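Long-range contacts in putative cytoplasmic protein (Enterobacter cloacae, PDB 4HFL), which is a type VI secretion effector amidase that probably cleaves the peptide stems of peptidoglycan in rival bacteria: residues G126-T131 with H141-N146; K29-N34 with P60-Y65; G22-R27 with S64-Y69. All blocks are in the same frame, centred on the assembly; numbering follows the deposited sequence.

Contact 1 (G126-T131 with H141-N146); sequences GIIIFT and HVTLWN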
loop_
_atom_site.group_PDB
_atom_site.type_symbol
_atom_site.label_atom_id
_atom_site.label_comp_id
_atom_site.label_asym_id
_atom_site.label_seq_id
_atom_site.Cartn_x
_atom_site.Cartn_y
_atom_site.Cartn_z
ATOM N N GLY A 126 -6.372 -1.251 10.403
ATOM C CA GLY A 126 -5.050 -1.703 10.010
ATOM C C GLY A 126 -4.744 -1.535 8.534
ATOM O O GLY A 126 -5.304 -0.674 7.861
ATOM N N ILE A 127 -3.831 -2.362 8.039
ATOM C CA ILE A 127 -3.435 -2.333 6.637
ATOM C C ILE A 127 -4.281 -3.329 5.857
ATOM O O ILE A 127 -4.429 -4.472 6.272
ATOM C CB ILE A 127 -1.960 -2.760 6.484
ATOM C CG1 ILE A 127 -1.032 -1.728 7.128
ATOM C CG2 ILE A 127 -1.599 -2.974 4.995
ATOM C CD1 ILE A 127 0.424 -2.146 7.100
ATOM N N ILE A 128 -4.805 -2.919 4.704
ATOM C CA ILE A 128 -5.651 -3.811 3.915
ATOM C C ILE A 128 -5.233 -3.836 2.432
ATOM O O ILE A 128 -4.923 -2.792 1.848
ATOM C CB ILE A 128 -7.164 -3.467 4.109
ATOM C CG1 ILE A 128 -8.061 -4.602 3.611
ATOM C CG2 ILE A 128 -7.533 -2.137 3.435
ATOM C CD1 ILE A 128 -9.522 -4.421 4.036
ATOM N N ILE A 129 -5.198 -5.035 1.850
ATOM C CA ILE A 129 -4.893 -5.228 0.431
ATOM C C ILE A 129 -6.118 -5.804 -0.276
ATOM O O ILE A 129 -6.611 -6.874 0.101
ATOM C CB ILE A 129 -3.782 -6.285 0.227
ATOM C CG1 ILE A 129 -2.474 -5.876 0.914
ATOM C CG2 ILE A 129 -3.567 -6.569 -1.266
ATOM C CD1 ILE A 129 -1.432 -6.996 0.891
ATOM N N PHE A 130 -6.570 -5.130 -1.329
ATOM C CA PHE A 130 -7.675 -5.605 -2.149
ATOM C C PHE A 130 -7.091 -6.089 -3.462
ATOM O O PHE A 130 -6.451 -5.319 -4.146
ATOM C CB PHE A 130 -8.609 -4.439 -2.481
ATOM C CG PHE A 130 -9.250 -3.798 -1.279
ATOM C CD1 PHE A 130 -10.331 -4.395 -0.647
ATOM C CD2 PHE A 130 -8.780 -2.584 -0.794
ATOM C CE1 PHE A 130 -10.934 -3.792 0.451
ATOM C CE2 PHE A 130 -9.381 -1.976 0.295
ATOM C CZ PHE A 130 -10.462 -2.583 0.921
ATOM N N THR A 131 -7.317 -7.340 -3.854
ATOM C CA THR A 131 -6.840 -7.768 -5.170
ATOM C C THR A 131 -8.000 -8.208 -6.017
ATOM O O THR A 131 -9.061 -8.528 -5.496
ATOM C CB THR A 131 -5.840 -8.914 -5.089
ATOM O OG1 THR A 131 -6.422 -9.968 -4.318
ATOM C CG2 THR A 131 -4.539 -8.443 -4.428
ATOM N N HIS A 141 -4.842 -3.097 -4.778
ATOM C CA HIS A 141 -4.726 -1.795 -4.138
ATOM C C HIS A 141 -4.426 -1.996 -2.659
ATOM O O HIS A 141 -5.073 -2.790 -1.982
ATOM C CB HIS A 141 -6.005 -0.968 -4.312
ATOM C CG HIS A 141 -5.966 0.362 -3.610
ATOM N ND1 HIS A 141 -5.318 1.466 -4.128
ATOM C CD2 HIS A 141 -6.490 0.759 -2.423
ATOM C CE1 HIS A 141 -5.446 2.484 -3.294
ATOM N NE2 HIS A 141 -6.156 2.082 -2.253
ATOM N N VAL A 142 -3.426 -1.288 -2.159
ATOM C CA VAL A 142 -3.050 -1.425 -0.763
ATOM C C VAL A 142 -3.351 -0.101 -0.076
ATOM O O VAL A 142 -3.015 0.963 -0.601
ATOM C CB VAL A 142 -1.557 -1.748 -0.641
ATOM C CG1 VAL A 142 -1.158 -1.856 0.823
ATOM C CG2 VAL A 142 -1.224 -3.030 -1.389
ATOM N N THR A 143 -3.997 -0.155 1.084
ATOM C CA THR A 143 -4.393 1.094 1.754
ATOM C C THR A 143 -4.549 0.837 3.246
ATOM O O THR A 143 -4.184 -0.245 3.739
ATOM C CB THR A 143 -5.711 1.682 1.132
ATOM O OG1 THR A 143 -5.957 2.999 1.643
ATOM C CG2 THR A 143 -6.915 0.789 1.438
ATOM N N LEU A 144 -5.074 1.821 3.971
ATOM C CA LEU A 144 -5.355 1.642 5.398
ATOM C C LEU A 144 -6.859 1.681 5.597
ATOM O O LEU A 144 -7.557 2.382 4.864
ATOM C CB LEU A 144 -4.727 2.761 6.231
ATOM C CG LEU A 144 -3.216 2.955 6.074
ATOM C CD1 LEU A 144 -2.744 4.144 6.887
ATOM C CD2 LEU A 144 -2.465 1.711 6.508
ATOM N N TRP A 145 -7.336 0.950 6.605
ATOM C CA TRP A 145 -8.761 0.847 6.928
ATOM C C TRP A 145 -8.934 1.167 8.411
ATOM O O TRP A 145 -8.211 0.623 9.237
ATOM C CB TRP A 145 -9.239 -0.582 6.616
ATOM C CG TRP A 145 -10.517 -0.999 7.290
ATOM C CD1 TRP A 145 -10.639 -1.768 8.415
ATOM C CD2 TRP A 145 -11.853 -0.683 6.872
ATOM N NE1 TRP A 145 -11.973 -1.955 8.718
ATOM C CE2 TRP A 145 -12.736 -1.300 7.788
ATOM C CE3 TRP A 145 -12.388 0.046 5.805
ATOM C CZ2 TRP A 145 -14.126 -1.195 7.675
ATOM C CZ3 TRP A 145 -13.764 0.150 5.693
ATOM C CH2 TRP A 145 -14.618 -0.456 6.630
ATOM N N ASN A 146 -9.866 2.052 8.753
ATOM C CA ASN A 146 -9.993 2.504 10.142
ATOM C C ASN A 146 -11.225 1.943 10.845
ATOM O O ASN A 146 -11.540 2.351 11.971
ATOM C CB ASN A 146 -9.986 4.047 10.236
ATOM C CG ASN A 146 -11.316 4.674 9.806
ATOM O OD1 ASN A 146 -12.166 4.015 9.199
ATOM N ND2 ASN A 146 -11.494 5.956 10.114
#
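Ile128 and Thr143 face each other as an antiparallel hydrogen-bonded pair. Ile128 N donates to Thr143 O at 2.9 Å. This bond is almost straight (178° at H), though the donor is tilted from the plane of that carbonyl. Thr143 N returns the bond to Ile128 O. The two side chains lie side by side and point the same way. Their CG2 methyls meet at 3.6 Å, each wedged between its own backbone N and carbonyl carbon. CG2 of Thr143 also reaches the edge of the Phe130 ring, 3.9 Å from CE2. CG1 of Ile128 lies over one face of that ring. CG2 of Ile128 touches Trp145 CB as well, but the indole leads away, and its NE1 binds Phe121 O.

This is a two-stranded antiparallel hairpin, 126-133 with 138-145, at one edge of the four-stranded sheet. Strand 166-174 flanks 126-133 on its other side. Gly126 and Trp145 pair through two backbone bonds.

The opposite face holds Ile127, Ile129, Val142 and Leu144. Ile129 CG1 meets Val142 CG2 at 3.9 Å. The Leu144 branch CD2 comes back to Ile127 CG1 at 3.8 Å. Ile99 of helix 95-106 covers Ile129 and Val142.

The looser end is at His141, which is partly exposed. Its backbone N reaches Phe130 O at 2.8 Å with a bend (149°). Phe130 CD2 lies at the edge of the His141 ring, 4.4 Å from His141 CD2. His155 meets the same imidazole edge-to-face. With CG anti to the backbone N (chi1 177°), the imidazole is placed for NE2 to bond to Asp152 OD1. The same carboxylate oxygen bonds Thr143 OG1.

Contact 2 (K29-N34 with P60-Y65); sequences KEVNVN and PIRMSY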
loop_
_atom_site.group_PDB
_atom_site.type_symbol
_atom_site.label_atom_id
_atom_site.label_comp_id
_atom_site.label_asym_id
_atom_site.label_seq_id
_atom_site.Cartn_x
_atom_site.Cartn_y
_atom_site.Cartn_z
ATOM N N LYS A 29 -1.692 10.072 5.326
ATOM C CA LYS A 29 -2.328 11.363 5.117
ATOM C C LYS A 29 -1.345 12.281 4.427
ATOM O O LYS A 29 -1.712 12.954 3.458
ATOM C CB LYS A 29 -2.804 11.986 6.440
ATOM C CG LYS A 29 -4.215 11.554 6.860
ATOM C CD LYS A 29 -4.840 12.548 7.849
ATOM C CE LYS A 29 -6.367 12.461 7.833
ATOM N NZ LYS A 29 -7.009 13.394 8.812
ATOM N N GLU A 30 -0.092 12.283 4.897
ATOM C CA GLU A 30 0.927 13.107 4.230
ATOM C C GLU A 30 1.068 12.801 2.737
ATOM O O GLU A 30 1.314 13.716 1.940
ATOM C CB GLU A 30 2.289 12.991 4.918
ATOM C CG GLU A 30 2.365 13.669 6.285
ATOM C CD GLU A 30 3.557 13.199 7.096
ATOM O OE1 GLU A 30 4.312 12.326 6.615
ATOM O OE2 GLU A 30 3.743 13.701 8.219
ATOM N N VAL A 31 0.925 11.538 2.334
ATOM C CA VAL A 31 0.961 11.301 0.863
ATOM C C VAL A 31 -0.364 10.990 0.118
ATOM O O VAL A 31 -0.339 10.425 -0.982
ATOM C CB VAL A 31 2.031 10.252 0.453
ATOM C CG1 VAL A 31 3.415 10.807 0.659
ATOM C CG2 VAL A 31 1.848 8.966 1.251
ATOM N N ASN A 32 -1.510 11.359 0.688
ATOM C CA ASN A 32 -2.793 11.045 0.057
ATOM C C ASN A 32 -3.170 12.031 -1.048
ATOM O O ASN A 32 -4.223 12.673 -0.994
ATOM C CB ASN A 32 -3.925 10.966 1.085
ATOM C CG ASN A 32 -5.194 10.360 0.506
ATOM O OD1 ASN A 32 -5.147 9.651 -0.503
ATOM N ND2 ASN A 32 -6.337 10.647 1.131
ATOM N N VAL A 33 -2.306 12.150 -2.049
ATOM C CA VAL A 33 -2.627 12.947 -3.229
ATOM C C VAL A 33 -2.407 12.105 -4.480
ATOM O O VAL A 33 -1.874 10.993 -4.391
ATOM C CB VAL A 33 -1.781 14.222 -3.284
ATOM C CG1 VAL A 33 -2.226 15.194 -2.203
ATOM C CG2 VAL A 33 -0.318 13.886 -3.117
ATOM N N ASN A 34 -2.823 12.618 -5.640
ATOM C CA ASN A 34 -2.623 11.906 -6.905
ATOM C C ASN A 34 -1.135 11.675 -7.205
ATOM O O ASN A 34 -0.270 12.371 -6.646
ATOM C CB ASN A 34 -3.308 12.639 -8.071
ATOM C CG ASN A 34 -2.713 14.023 -8.343
ATOM O OD1 ASN A 34 -1.529 14.150 -8.666
ATOM N ND2 ASN A 34 -3.550 15.061 -8.256
ATOM N N PRO A 60 1.872 1.818 -4.453
ATOM C CA PRO A 60 3.052 1.205 -3.819
ATOM C C PRO A 60 4.073 2.227 -3.327
ATOM O O PRO A 60 4.826 1.936 -2.386
ATOM C CB PRO A 60 3.652 0.352 -4.950
ATOM C CG PRO A 60 3.130 0.995 -6.238
ATOM C CD PRO A 60 1.763 1.466 -5.888
ATOM N N ILE A 61 4.091 3.412 -3.940
ATOM C CA ILE A 61 5.017 4.470 -3.537
ATOM C C ILE A 61 4.557 5.088 -2.218
ATOM O O ILE A 61 5.363 5.306 -1.302
ATOM C CB ILE A 61 5.146 5.556 -4.632
ATOM C CG1 ILE A 61 5.328 4.905 -6.008
ATOM C CG2 ILE A 61 6.306 6.511 -4.324
ATOM C CD1 ILE A 61 5.298 5.886 -7.184
ATOM N N ARG A 62 3.257 5.368 -2.131
ATOM C CA ARG A 62 2.628 5.817 -0.896
ATOM C C ARG A 62 2.945 4.838 0.218
ATOM O O ARG A 62 3.459 5.219 1.277
ATOM C CB ARG A 62 1.107 5.839 -1.051
ATOM C CG ARG A 62 0.536 6.990 -1.865
ATOM C CD ARG A 62 -0.970 7.083 -1.619
ATOM N NE ARG A 62 -1.642 7.888 -2.635
ATOM C CZ ARG A 62 -2.484 7.400 -3.540
ATOM N NH1 ARG A 62 -2.768 6.104 -3.555
ATOM N NH2 ARG A 62 -3.041 8.209 -4.436
ATOM N N MET A 63 2.626 3.566 -0.017
ATOM C CA MET A 63 2.837 2.557 1.029
ATOM C C MET A 63 4.310 2.381 1.413
ATOM O O MET A 63 4.637 2.065 2.571
ATOM C CB MET A 63 2.239 1.229 0.583
ATOM C CG MET A 63 0.719 1.238 0.554
ATOM S SD MET A 63 -0.109 1.753 2.094
ATOM C CE MET A 63 0.795 0.820 3.348
ATOM N N SER A 64 5.195 2.583 0.438
ATOM C CA SER A 64 6.636 2.575 0.703
ATOM C C SER A 64 6.999 3.722 1.624
ATOM O O SER A 64 7.816 3.550 2.540
ATOM C CB SER A 64 7.427 2.686 -0.608
ATOM O OG SER A 64 7.212 1.541 -1.425
ATOM N N TYR A 65 6.406 4.896 1.392
ATOM C CA TYR A 65 6.668 6.054 2.265
ATOM C C TYR A 65 6.182 5.758 3.696
ATOM O O TYR A 65 6.906 5.994 4.689
ATOM C CB TYR A 65 6.008 7.325 1.700
ATOM C CG TYR A 65 6.025 8.518 2.643
ATOM C CD1 TYR A 65 7.114 9.377 2.686
ATOM C CD2 TYR A 65 4.947 8.790 3.481
ATOM C CE1 TYR A 65 7.140 10.462 3.539
ATOM C CE2 TYR A 65 4.969 9.880 4.354
ATOM C CZ TYR A 65 6.066 10.712 4.375
ATOM O OH TYR A 65 6.102 11.805 5.230
#
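Val31 packs on Tyr65 where helix 21-30 ends beside helix 59-69. The chain turns there: Asn32 centres an inverse gamma turn, and Asn34 is the N-cap of the next helix, its OD1 bonded to Gln37 N. Val31 CG1 sits over one face of the Tyr65 ring in a CH-pi contact, 4.1 Å from the centroid. It is displaced toward the rim, nearest CD2. Tyr65 CG lies anti to its backbone N (chi1 170°), which lays the ring beneath this methyl. The phenol end meets Glu30, with carboxylate and ring planes 62° apart. The modelled 2.3 Å from Tyr65 OH to Glu30 OE1 is very short for a hydrogen bond, and the exact length is doubtful. Glu30 OE2 pairs with Arg27.

Arg62 runs extended from CG to NE and lies along Val31, its CG 3.9 Å from Val31 CG2. The guanidinium turns its edge to two backbone carbonyls of the loop. NE makes a weak bond to Val31 O. NH1 forms a salt bridge with Asp152. NH2 gives the stronger loop bond: Val33 O lies in the guanidinium plane, 3.0 Å from NH2, with NH2 above the plane of the carbonyl.

Contact 3 (G22-R27 with S64-Y69); sequences GAAWNR and SYVLNY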
loop_
_atom_site.group_PDB
_atom_site.type_symbol
_atom_site.label_atom_id
_atom_site.label_comp_id
_atom_site.label_asym_id
_atom_site.label_seq_id
_atom_site.Cartn_x
_atom_site.Cartn_y
_atom_site.Cartn_z
ATOM N N GLY A 22 -1.928 4.821 14.292
ATOM C CA GLY A 22 -1.941 6.272 14.223
ATOM C C GLY A 22 -0.835 6.799 13.336
ATOM O O GLY A 22 -1.085 7.597 12.437
ATOM N N ALA A 23 0.393 6.346 13.584
ATOM C CA ALA A 23 1.552 6.770 12.805
ATOM C C ALA A 23 1.420 6.448 11.310
ATOM O O ALA A 23 1.739 7.280 10.442
ATOM C CB ALA A 23 2.804 6.154 13.374
ATOM N N ALA A 24 0.970 5.234 11.014
ATOM C CA ALA A 24 0.743 4.837 9.639
ATOM C C ALA A 24 -0.306 5.762 9.005
ATOM O O ALA A 24 -0.105 6.299 7.917
ATOM C CB ALA A 24 0.299 3.371 9.596
ATOM N N TRP A 25 -1.407 5.989 9.715
ATOM C CA TRP A 25 -2.476 6.844 9.201
ATOM C C TRP A 25 -1.986 8.262 8.911
ATOM O O TRP A 25 -2.375 8.880 7.897
ATOM C CB TRP A 25 -3.650 6.878 10.188
ATOM C CG TRP A 25 -4.860 7.541 9.599
ATOM C CD1 TRP A 25 -5.201 8.869 9.679
ATOM C CD2 TRP A 25 -5.889 6.908 8.816
ATOM N NE1 TRP A 25 -6.381 9.092 8.996
ATOM C CE2 TRP A 25 -6.820 7.905 8.462
ATOM C CE3 TRP A 25 -6.109 5.594 8.385
ATOM C CZ2 TRP A 25 -7.948 7.622 7.700
ATOM C CZ3 TRP A 25 -7.227 5.324 7.637
ATOM C CH2 TRP A 25 -8.132 6.328 7.303
ATOM N N ASN A 26 -1.134 8.770 9.805
ATOM C CA ASN A 26 -0.560 10.113 9.678
ATOM C C ASN A 26 0.389 10.266 8.488
ATOM O O ASN A 26 0.279 11.230 7.694
ATOM C CB ASN A 26 0.156 10.513 10.979
ATOM C CG ASN A 26 -0.804 10.719 12.139
ATOM O OD1 ASN A 26 -2.017 10.841 11.945
ATOM N ND2 ASN A 26 -0.260 10.780 13.359
ATOM N N ARG A 27 1.323 9.320 8.347
ATOM C CA ARG A 27 2.203 9.357 7.168
ATOM C C ARG A 27 1.397 9.225 5.849
ATOM O O ARG A 27 1.624 9.962 4.845
ATOM C CB ARG A 27 3.308 8.286 7.263
ATOM C CG ARG A 27 4.152 8.313 8.555
ATOM C CD ARG A 27 5.160 9.503 8.632
ATOM N NE ARG A 27 4.489 10.763 8.951
ATOM C CZ ARG A 27 4.029 11.081 10.156
ATOM N NH1 ARG A 27 4.170 10.232 11.170
ATOM N NH2 ARG A 27 3.416 12.249 10.345
ATOM N N SER A 64 5.195 2.583 0.438
ATOM C CA SER A 64 6.636 2.575 0.703
ATOM C C SER A 64 6.999 3.722 1.624
ATOM O O SER A 64 7.816 3.550 2.540
ATOM C CB SER A 64 7.427 2.686 -0.608
ATOM O OG SER A 64 7.212 1.541 -1.425
ATOM N N TYR A 65 6.406 4.896 1.392
ATOM C CA TYR A 65 6.668 6.054 2.265
ATOM C C TYR A 65 6.182 5.758 3.696
ATOM O O TYR A 65 6.906 5.994 4.689
ATOM C CB TYR A 65 6.008 7.325 1.700
ATOM C CG TYR A 65 6.025 8.518 2.643
ATOM C CD1 TYR A 65 7.114 9.377 2.686
ATOM C CD2 TYR A 65 4.947 8.790 3.481
ATOM C CE1 TYR A 65 7.140 10.462 3.539
ATOM C CE2 TYR A 65 4.969 9.880 4.354
ATOM C CZ TYR A 65 6.066 10.712 4.375
ATOM O OH TYR A 65 6.102 11.805 5.230
ATOM N N VAL A 66 4.962 5.222 3.799
ATOM C CA VAL A 66 4.408 4.864 5.111
ATOM C C VAL A 66 5.320 3.897 5.854
ATOM O O VAL A 66 5.675 4.134 7.015
ATOM C CB VAL A 66 2.982 4.251 4.982
ATOM C CG1 VAL A 66 2.539 3.603 6.292
ATOM C CG2 VAL A 66 1.989 5.326 4.548
ATOM N N LEU A 67 5.692 2.803 5.194
ATOM C CA LEU A 67 6.550 1.804 5.834
ATOM C C LEU A 67 7.908 2.390 6.211
ATOM O O LEU A 67 8.399 2.136 7.300
ATOM C CB LEU A 67 6.740 0.592 4.936
ATOM C CG LEU A 67 5.478 -0.244 4.692
ATOM C CD1 LEU A 67 5.753 -1.327 3.679
ATOM C CD2 LEU A 67 5.014 -0.856 5.986
ATOM N N ASN A 68 8.500 3.188 5.324
ATOM C CA ASN A 68 9.821 3.769 5.570
ATOM C C ASN A 68 9.812 4.650 6.785
ATOM O O ASN A 68 10.760 4.639 7.580
ATOM C CB ASN A 68 10.297 4.607 4.362
ATOM C CG ASN A 68 10.975 3.764 3.288
ATOM O OD1 ASN A 68 11.684 2.794 3.593
ATOM N ND2 ASN A 68 10.760 4.132 2.020
ATOM N N TYR A 69 8.755 5.442 6.931
ATOM C CA TYR A 69 8.760 6.401 8.034
ATOM C C TYR A 69 8.123 5.880 9.320
ATOM O O TYR A 69 8.128 6.560 10.348
ATOM C CB TYR A 69 8.212 7.753 7.573
ATOM C CG TYR A 69 9.235 8.487 6.734
ATOM C CD1 TYR A 69 10.109 9.394 7.307
ATOM C CD2 TYR A 69 9.354 8.237 5.374
ATOM C CE1 TYR A 69 11.066 10.058 6.538
ATOM C CE2 TYR A 69 10.297 8.893 4.599
ATOM C CZ TYR A 69 11.150 9.800 5.187
ATOM O OH TYR A 69 12.090 10.441 4.406
#
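The backbone O of Arg27 meets the edge of the Tyr65 ring, near its plane. Tyr65 CE2 comes to 3.4 Å from Arg27 O and 3.7 Å from Arg27 CB. The two side chains lie oblique to each other, and the guanidinium plane stands 73° from the ring. The arginine chain is folded. Bends at chi2 and chi3 bring CD against Tyr69 CB at 3.7 Å, where the two side chains cross at about a right angle. The same fold turns the guanidinium back to its own helix, where NH2 forms a salt bridge with Glu30 OE2. The Tyr69 ring leads away, and its OH bonds Asp87.

Val66 fills the buried side of the contact. Its CG1 branch reaches Ala24 CB at 4.0 Å, and its CG2 branch lies 4.2 Å from Arg27 CB. Leu144 of strand 138-145 also packs on Ala24.

The axes of the two short segments come within 9.0 Å, with 135° between their N-to-C directions. No hydrogen bond crosses between them. Through Ala24, which touches both Val66 and Leu144, helix 21-30 bridges helix 59-69 and strand 138-145 here, within a helix-and-sheet fold consistent with the papain-like (clan CA) peptidases.

Overall arrangement
From the N terminus, helix 21-30 gives the first side of contact 3; its end and the loop after it give that of contact 2. The chain then passes through helices 35-42 and 44-52 and returns as helix 59-69, which closes both loops. Contact 2 opens later, and the two close on overlapping parts of that helix, sharing Ser64 and Tyr65. Contact 1 follows in series and closes a short hairpin of the sheet. The helix pair rests on this hairpin: Leu144 CD1 lies 3.6 Å from Trp25 CA, and Val142 CG1 lies 3.6 Å from Met63 CG. Asp152, beyond the hairpin, joins contacts 1 and 2 by bonding His141, Thr143 and Arg62.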